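Local coordinates for probable membrane transporter protein MamO (Magnetospirillum magneticum, PDB 5HMA) that promotes magnetite formation in magnetosomes by binding transition metals through an inactive trypsin-like domain, and helps activate the MamE protease, at residues G20-V28 with S144-L152. Numbering follows the deposited sequence.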
ATOM      1  N   GLY A  20     -10.334 -13.549   0.215  1.00 46.22           N
ATOM      2  CA  GLY A  20      -9.199 -13.015  -0.510  1.00 50.22           C
ATOM      3  C   GLY A  20      -8.958 -11.558  -0.155  1.00 52.68           C
ATOM      4  O   GLY A  20      -9.778 -10.947   0.526  1.00 50.38           O
ATOM      5  N   PRO A  21      -7.822 -11.001  -0.603  1.00 59.33           N
ATOM      6  CA  PRO A  21      -7.502  -9.584  -0.385  1.00 48.94           C
ATOM      7  C   PRO A  21      -8.644  -8.657  -0.790  1.00 50.24           C
ATOM      8  O   PRO A  21      -9.247  -8.884  -1.843  1.00 46.43           O
ATOM      9  CB  PRO A  21      -6.283  -9.355  -1.287  1.00 51.35           C
ATOM     10  CG  PRO A  21      -5.654 -10.720  -1.442  1.00 58.99           C
ATOM     11  CD  PRO A  21      -6.772 -11.713  -1.362  1.00 55.76           C
ATOM     12  N   VAL A  22      -8.941  -7.656   0.045  1.00 50.20           N
ATOM     13  CA  VAL A  22      -9.855  -6.568  -0.309  1.00 54.24           C
ATOM     14  C   VAL A  22      -9.045  -5.292  -0.520  1.00 55.84           C
ATOM     15  O   VAL A  22      -9.581  -4.251  -0.884  1.00 55.23           O
ATOM     16  CB  VAL A  22     -10.920  -6.335   0.769  1.00 52.57           C
ATOM     17  CG1 VAL A  22     -11.697  -7.621   1.044  1.00 63.49           C
ATOM     18  CG2 VAL A  22     -10.268  -5.801   2.055  1.00 42.67           C
ATOM     19  N   ALA A  23      -7.749  -5.381  -0.243  1.00 48.27           N
ATOM     20  CA  ALA A  23      -6.819  -4.287  -0.499  1.00 50.30           C
ATOM     21  C   ALA A  23      -5.417  -4.851  -0.629  1.00 46.53           C
ATOM     22  O   ALA A  23      -5.192  -6.049  -0.430  1.00 46.97           O
ATOM     23  CB  ALA A  23      -6.870  -3.240   0.613  1.00 43.62           C
ATOM     24  N   SER A  24      -4.483  -3.973  -0.961  1.00 35.72           N
ATOM     25  CA  SER A  24      -3.075  -4.323  -1.082  1.00 42.29           C
ATOM     26  C   SER A  24      -2.317  -3.691   0.070  1.00 45.92           C
ATOM     27  O   SER A  24      -2.904  -2.972   0.884  1.00 41.44           O
ATOM     28  CB  SER A  24      -2.503  -3.853  -2.413  1.00 40.71           C
ATOM     29  OG  SER A  24      -3.208  -4.439  -3.489  1.00 48.09           O
ATOM     30  N   GLY A  25      -1.014  -3.955   0.118  1.00 41.01           N
ATOM     31  CA  GLY A  25      -0.157  -3.488   1.196  1.00 38.90           C
ATOM     32  C   GLY A  25       1.297  -3.630   0.780  1.00 44.18           C
ATOM     33  O   GLY A  25       1.589  -4.315  -0.212  1.00 41.27           O
ATOM     34  N   ALA A  26       2.198  -2.985   1.525  1.00 40.67           N
ATOM     35  CA  ALA A  26       3.630  -2.965   1.203  1.00 46.98           C
ATOM     36  C   ALA A  26       4.435  -3.474   2.395  1.00 45.72           C
ATOM     37  O   ALA A  26       4.265  -2.973   3.504  1.00 49.67           O
ATOM     38  CB  ALA A  26       4.086  -1.535   0.819  1.00 36.20           C
ATOM     39  N   ILE A  27       5.301  -4.466   2.177  1.00 40.25           N
ATOM     40  CA  ILE A  27       6.161  -4.944   3.257  1.00 41.41           C
ATOM     41  C   ILE A  27       7.308  -3.968   3.437  1.00 45.64           C
ATOM     42  O   ILE A  27       8.044  -3.696   2.485  1.00 44.48           O
ATOM     43  CB  ILE A  27       6.713  -6.359   2.994  1.00 40.06           C
ATOM     44  CG1 ILE A  27       5.604  -7.332   2.582  1.00 39.90           C
ATOM     45  CG2 ILE A  27       7.419  -6.892   4.253  1.00 35.48           C
ATOM     46  CD1 ILE A  27       6.105  -8.772   2.488  1.00 39.71           C
ATOM     47  N   VAL A  28       7.485  -3.451   4.652  1.00 40.25           N
ATOM     48  CA  VAL A  28       8.509  -2.435   4.847  1.00 44.19           C
ATOM     49  C   VAL A  28       9.523  -2.836   5.917  1.00 45.98           C
ATOM     50  O   VAL A  28      10.415  -2.057   6.270  1.00 55.20           O
ATOM     51  CB  VAL A  28       7.855  -1.077   5.164  1.00 42.74           C
ATOM     52  CG1 VAL A  28       7.033  -0.609   3.947  1.00 40.13           C
ATOM     53  CG2 VAL A  28       6.966  -1.191   6.399  1.00 49.43           C
ATOM     54  N   SER A 144      -7.480   0.837 -10.190  1.00 59.38           N
ATOM     55  CA  SER A 144      -8.388  -0.140  -9.586  1.00 56.56           C
ATOM     56  C   SER A 144      -8.456  -0.030  -8.068  1.00 61.40           C
ATOM     57  O   SER A 144      -7.450   0.200  -7.412  1.00 54.10           O
ATOM     58  CB  SER A 144      -7.971  -1.568  -9.966  1.00 56.52           C
ATOM     59  OG  SER A 144      -8.656  -2.545  -9.181  1.00 68.78           O
ATOM     60  N   TRP A 145      -9.653  -0.221  -7.519  1.00 58.42           N
ATOM     61  CA  TRP A 145      -9.839  -0.280  -6.080  1.00 52.43           C
ATOM     62  C   TRP A 145      -8.903  -1.302  -5.421  1.00 46.86           C
ATOM     63  O   TRP A 145      -8.509  -1.138  -4.268  1.00 47.91           O
ATOM     64  CB  TRP A 145     -11.302  -0.605  -5.751  1.00 54.61           C
ATOM     65  CG  TRP A 145     -11.725  -1.968  -6.161  1.00 69.05           C
ATOM     66  CD1 TRP A 145     -12.224  -2.340  -7.372  1.00 72.90           C
ATOM     67  CD2 TRP A 145     -11.703  -3.155  -5.350  1.00 73.65           C
ATOM     68  NE1 TRP A 145     -12.513  -3.683  -7.369  1.00 76.69           N
ATOM     69  CE2 TRP A 145     -12.207  -4.207  -6.141  1.00 76.75           C
ATOM     70  CE3 TRP A 145     -11.310  -3.427  -4.035  1.00 75.90           C
ATOM     71  CZ2 TRP A 145     -12.324  -5.512  -5.661  1.00 81.55           C
ATOM     72  CZ3 TRP A 145     -11.426  -4.721  -3.561  1.00 79.97           C
ATOM     73  CH2 TRP A 145     -11.928  -5.748  -4.373  1.00 85.06           C
ATOM     74  N   GLU A 146      -8.509  -2.332  -6.161  1.00 54.46           N
ATOM     75  CA  GLU A 146      -7.642  -3.368  -5.603  1.00 58.57           C
ATOM     76  C   GLU A 146      -6.219  -2.891  -5.357  1.00 51.05           C
ATOM     77  O   GLU A 146      -5.471  -3.521  -4.610  1.00 60.86           O
ATOM     78  CB  GLU A 146      -7.637  -4.588  -6.520  1.00 52.69           C
ATOM     79  CG  GLU A 146      -9.043  -5.051  -6.833  1.00 73.62           C
ATOM     80  CD  GLU A 146      -9.082  -6.421  -7.455  1.00 89.40           C
ATOM     81  OE1 GLU A 146      -9.359  -7.401  -6.717  1.00 86.15           O
ATOM     82  OE2 GLU A 146      -8.837  -6.506  -8.683  1.00 86.22           O
ATOM     83  N   GLN A 147      -5.841  -1.773  -5.967  1.00 53.25           N
ATOM     84  CA  GLN A 147      -4.489  -1.230  -5.787  1.00 47.50           C
ATOM     85  C   GLN A 147      -4.393  -0.422  -4.507  1.00 42.11           C
ATOM     86  O   GLN A 147      -3.304  -0.042  -4.072  1.00 44.24           O
ATOM     87  CB  GLN A 147      -4.088  -0.351  -6.974  1.00 50.63           C
ATOM     88  CG  GLN A 147      -3.817  -1.104  -8.256  1.00 46.73           C
ATOM     89  CD  GLN A 147      -3.691  -0.161  -9.433  1.00 53.43           C
ATOM     90  OE1 GLN A 147      -4.629   0.577  -9.739  1.00 54.06           O
ATOM     91  NE2 GLN A 147      -2.527  -0.163 -10.091  1.00 48.60           N
ATOM     92  N   THR A 148      -5.542  -0.143  -3.908  1.00 43.45           N
ATOM     93  CA  THR A 148      -5.575   0.669  -2.699  1.00 45.30           C
ATOM     94  C   THR A 148      -4.743   0.006  -1.611  1.00 48.73           C
ATOM     95  O   THR A 148      -4.856  -1.200  -1.396  1.00 49.76           O
ATOM     96  CB  THR A 148      -7.027   0.885  -2.235  1.00 45.15           C
ATOM     97  OG1 THR A 148      -7.669   1.787  -3.143  1.00 52.79           O
ATOM     98  CG2 THR A 148      -7.078   1.450  -0.841  1.00 44.04           C
ATOM     99  N   GLY A 149      -3.884   0.786  -0.952  1.00 43.00           N
ATOM    100  CA  GLY A 149      -3.041   0.252   0.106  1.00 35.84           C
ATOM    101  C   GLY A 149      -1.704  -0.291  -0.394  1.00 47.85           C
ATOM    102  O   GLY A 149      -0.784  -0.512   0.395  1.00 41.72           O
ATOM    103  N   GLY A 150      -1.591  -0.510  -1.704  1.00 42.21           N
ATOM    104  CA  GLY A 150      -0.336  -0.955  -2.294  1.00 42.86           C
ATOM    105  C   GLY A 150       0.669   0.169  -2.556  1.00 45.79           C
ATOM    106  O   GLY A 150       0.347   1.361  -2.444  1.00 47.69           O
ATOM    107  N   PRO A 151       1.906  -0.202  -2.908  1.00 42.49           N
ATOM    108  CA  PRO A 151       2.959   0.801  -3.083  1.00 42.90           C
ATOM    109  C   PRO A 151       2.983   1.489  -4.454  1.00 49.18           C
ATOM    110  O   PRO A 151       2.695   0.864  -5.482  1.00 45.04           O
ATOM    111  CB  PRO A 151       4.243  -0.021  -2.886  1.00 39.45           C
ATOM    112  CG  PRO A 151       3.881  -1.362  -3.444  1.00 42.67           C
ATOM    113  CD  PRO A 151       2.441  -1.577  -2.974  1.00 39.44           C
ATOM    114  N   LEU A 152       3.317   2.779  -4.444  1.00 43.93           N
ATOM    115  CA  LEU A 152       3.798   3.482  -5.627  1.00 45.33           C
ATOM    116  C   LEU A 152       5.328   3.439  -5.613  1.00 46.17           C
ATOM    117  O   LEU A 152       5.943   3.665  -4.563  1.00 44.60           O
ATOM    118  CB  LEU A 152       3.308   4.929  -5.636  1.00 39.53           C
ATOM    119  CG  LEU A 152       3.424   5.619  -7.001  1.00 49.23           C
ATOM    120  CD1 LEU A 152       2.402   5.011  -7.972  1.00 46.91           C
ATOM    121  CD2 LEU A 152       3.221   7.121  -6.869  1.00 39.65           C
TER
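Ser24 meets the 144-152 segment with both its backbone and its side chain. Its N gives a nearly straight hydrogen bond to Thr148 O (2.8 Å, 167° at the hydrogen). Its OG donates to Glu146 O at 2.7 Å. OG stands anti to the carbonyl carbon (chi1 -59°), beside the backbone N, which points it at the same segment as the N-H. OG is also hydrogen-bonded to Arg106 N, and Ser24 O to Thr36 OG1.

The tight part is the glycine pair after Thr148. A type II turn runs from Gln147 to Gly150 and brings Gly149 against the strand. Gly149 CA lies 3.3 Å from Ser24 O in a CA-H...O contact. A second such contact joins Gly25 CA to Gly149 O at 3.1 Å. Ser24 CB packs on Gly150 N at 3.5 Å. Ala23 CB rests on Thr148 O, while Thr148 OG1 bonds to Ala165 N.

The Ala26-Pro151 end is loose but buried. Ala26 CB only reaches Pro151 CB at 4.0 Å, in an apolar touch beside Ile162. The Val22-Trp145 end is the more solvent-accessible side. Even there the CZ3 edge of the indole comes close to Val22 O, near the ring plane, at 3.3 Å. Glu146 CG lies over one face of the same ring.

The contact joins strand 23-29 of the six-stranded barrel to the loop leading into strand 151-153 of the other sheet, as expected between the two barrels of a trypsin-like fold. Thr148-Gly149-Gly150-Pro151 probably corresponds to the Ser-Gly-Gly-Pro of active trypsin-like proteases, with threonine where they carry the catalytic serine. Two carbonyls accept from one serine, and these bonds probably hold the backbone from Glu146 to Thr148, at the entry of the turn, against strand 23-29.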